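Local coordinates for putative ABC transporter amino acid-binding protein (Sinorhizobium meliloti, PDB 2Q89), which probably binds ectoine and hydroxyectoine as the extracellular solute-binding protein of an ABC transporter, at residues P23-V28 with S171-S176. Sequence-based numbering, arbitrary orientation.
Sequences PPFTAV and SLPVLS. With 6CS ((4S,5S)-5-hydroxy-2-methyl-1,4,5,6-tetrahydropyrimidine-4-carboxylic acid), chain F.
The ring of Phe-25 packs against Pro-173 and Ser-176 at the ligand pocket. Over the centre of one face sits the methyl carbon CAA of the bound hydroxyectoine, 3.4 Å above the ring plane. At the edge, near that plane, comes the hydroxyl of Ser-176, with OG 3.2 Å from CD1 of Phe-25. Pro-173 approaches obliquely, its CB 3.7 Å from Phe-25 CE1; Phe-240 adds an edge-to-face ring contact. The first torsion of Phe-25 sets CG anti to the carbonyl carbon (chi1 -73°), beside the backbone N, which turns one face to the ligand methyl and an edge to Ser-176. Pro-173 also lines the pocket: its CD is 3.6 Å from NAG of the ligand. Trimming Phe-25 to an alanine is likely to uncover the ligand methyl and leave Pro-173 CB without its aromatic neighbour.

Ser-176 OG does more than border the ring, since it is hydrogen-bonded to Glu-22, whose carboxylate also binds the ligand; the serine thus acts as a second-shell support to a first-shell residue. Beside the ring, Pro-24, reached through a cis peptide bond, packs CG 3.7 Å from Leu-175 CB, the two side chains crossing at about a right angle. The backbones approach through a CH···O contact from Ser-176 CA to Pro-23 O at 3.3 Å, and a water donates to both Pro-23 O and Ser-176 O.

Pro-173 sits at the N-cap position of helix 174-184, and the loop carrying Phe-25 packs against the first turn of that helix. The two segments belong to the two lobes of a type II periplasmic-binding-protein fold (solute-binding family 3), which close over the solute in the cleft between them.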
loop_
_atom_site.group_PDB
_atom_site.type_symbol
_atom_site.label_atom_id
_atom_site.label_comp_id
_atom_site.label_asym_id
_atom_site.label_seq_id
_atom_site.Cartn_x
_atom_site.Cartn_y
_atom_site.Cartn_z
ATOM N N PRO A 23 7.529 5.112 -0.280
ATOM C CA PRO A 23 7.933 5.178 1.126
ATOM C C PRO A 23 6.836 5.823 1.984
ATOM O O PRO A 23 6.184 6.756 1.519
ATOM C CB PRO A 23 9.192 6.059 1.098
ATOM C CG PRO A 23 9.626 6.099 -0.336
ATOM C CD PRO A 23 8.380 5.956 -1.144
ATOM N N PRO A 24 6.646 5.368 3.223
ATOM C CA PRO A 24 7.478 4.342 3.850
ATOM C C PRO A 24 6.931 2.909 3.765
ATOM O O PRO A 24 7.352 2.053 4.543
ATOM C CB PRO A 24 7.501 4.799 5.310
ATOM C CG PRO A 24 6.113 5.428 5.519
ATOM C CD PRO A 24 5.612 5.868 4.149
ATOM N N PHE A 25 6.002 2.655 2.843
ATOM C CA PHE A 25 5.479 1.311 2.618
ATOM C C PHE A 25 6.539 0.449 1.932
ATOM O O PHE A 25 6.867 -0.641 2.407
ATOM C CB PHE A 25 4.191 1.356 1.783
ATOM C CG PHE A 25 2.994 1.874 2.538
ATOM C CD1 PHE A 25 2.739 3.239 2.619
ATOM C CD2 PHE A 25 2.130 0.998 3.180
ATOM C CE1 PHE A 25 1.638 3.720 3.325
ATOM C CE2 PHE A 25 1.029 1.469 3.882
ATOM C CZ PHE A 25 0.782 2.833 3.954
ATOM N N THR A 26 7.071 0.953 0.818
ATOM C CA THR A 26 8.142 0.289 0.074
ATOM C C THR A 26 9.169 1.334 -0.339
ATOM O O THR A 26 8.836 2.505 -0.511
ATOM C CB THR A 26 7.600 -0.421 -1.185
ATOM O OG1 THR A 26 6.813 0.498 -1.951
ATOM C CG2 THR A 26 6.612 -1.521 -0.823
ATOM N N ALA A 27 10.416 0.903 -0.503
ATOM C CA ALA A 27 11.498 1.792 -0.911
ATOM C C ALA A 27 12.591 1.014 -1.627
ATOM O O ALA A 27 12.824 -0.159 -1.330
ATOM C CB ALA A 27 12.075 2.527 0.298
ATOM N N VAL A 28 13.245 1.677 -2.577
ATOM C CA VAL A 28 14.424 1.142 -3.248
ATOM C C VAL A 28 15.513 2.219 -3.258
ATOM O O VAL A 28 15.333 3.293 -3.836
ATOM C CB VAL A 28 14.118 0.685 -4.704
ATOM C CG1 VAL A 28 15.334 0.006 -5.328
ATOM C CG2 VAL A 28 12.908 -0.253 -4.751
ATOM N N SER A 171 -3.280 12.282 -4.017
ATOM C CA SER A 171 -3.762 11.531 -2.858
ATOM C C SER A 171 -3.068 10.180 -2.657
ATOM O O SER A 171 -3.117 9.311 -3.528
ATOM C CB SER A 171 -5.286 11.342 -2.937
ATOM O OG SER A 171 -5.809 10.776 -1.741
ATOM N N LEU A 172 -2.426 10.027 -1.500
ATOM C CA LEU A 172 -1.831 8.759 -1.068
ATOM C C LEU A 172 -2.185 8.561 0.410
ATOM O O LEU A 172 -2.872 9.407 0.979
ATOM C CB LEU A 172 -0.304 8.776 -1.258
ATOM C CG LEU A 172 0.328 8.803 -2.656
ATOM C CD1 LEU A 172 1.855 8.872 -2.563
ATOM C CD2 LEU A 172 -0.094 7.602 -3.475
ATOM N N PRO A 173 -1.753 7.461 1.036
ATOM C CA PRO A 173 -1.860 7.339 2.491
ATOM C C PRO A 173 -1.057 8.426 3.208
ATOM O O PRO A 173 -0.050 8.905 2.681
ATOM C CB PRO A 173 -1.246 5.961 2.784
ATOM C CG PRO A 173 -1.334 5.213 1.502
ATOM C CD PRO A 173 -1.166 6.248 0.430
ATOM N N VAL A 174 -1.507 8.791 4.405
ATOM C CA VAL A 174 -0.913 9.863 5.205
ATOM C C VAL A 174 0.613 9.776 5.324
ATOM O O VAL A 174 1.312 10.772 5.123
ATOM C CB VAL A 174 -1.559 9.922 6.619
ATOM C CG1 VAL A 174 -0.932 11.016 7.465
ATOM C CG2 VAL A 174 -3.071 10.133 6.510
ATOM N N LEU A 175 1.123 8.587 5.640
ATOM C CA LEU A 175 2.563 8.398 5.826
ATOM C C LEU A 175 3.353 8.609 4.535
ATOM O O LEU A 175 4.437 9.198 4.560
ATOM C CB LEU A 175 2.860 7.031 6.452
ATOM C CG LEU A 175 2.407 6.879 7.912
ATOM C CD1 LEU A 175 2.390 5.414 8.320
ATOM C CD2 LEU A 175 3.280 7.697 8.867
ATOM N N SER A 176 2.792 8.141 3.419
ATOM C CA SER A 176 3.373 8.332 2.088
ATOM C C SER A 176 3.418 9.811 1.698
ATOM O O SER A 176 4.447 10.295 1.235
ATOM C CB SER A 176 2.577 7.557 1.034
ATOM O OG SER A 176 2.441 6.191 1.368
HETATM O O 6CS F . -4.382 0.658 -3.326
HETATM C C 6CS F . -3.708 0.573 -2.281
HETATM O OXT 6CS F . -3.637 -0.447 -1.559
HETATM C CA 6CS F . -2.916 1.833 -1.831
HETATM N N 6CS F . -1.838 1.458 -0.890
HETATM C CAI 6CS F . -0.662 2.223 -0.782
HETATM C CAA 6CS F . 0.420 1.808 0.199
HETATM N NAG 6CS F . -0.451 3.361 -1.574
HETATM C CG2 6CS F . -1.473 3.807 -2.538
HETATM C CB 6CS F . -2.349 2.645 -3.021
HETATM O OG1 6CS F . -3.414 3.242 -3.748
HETATM O O HOH W 1 5.865 8.778 -0.212
#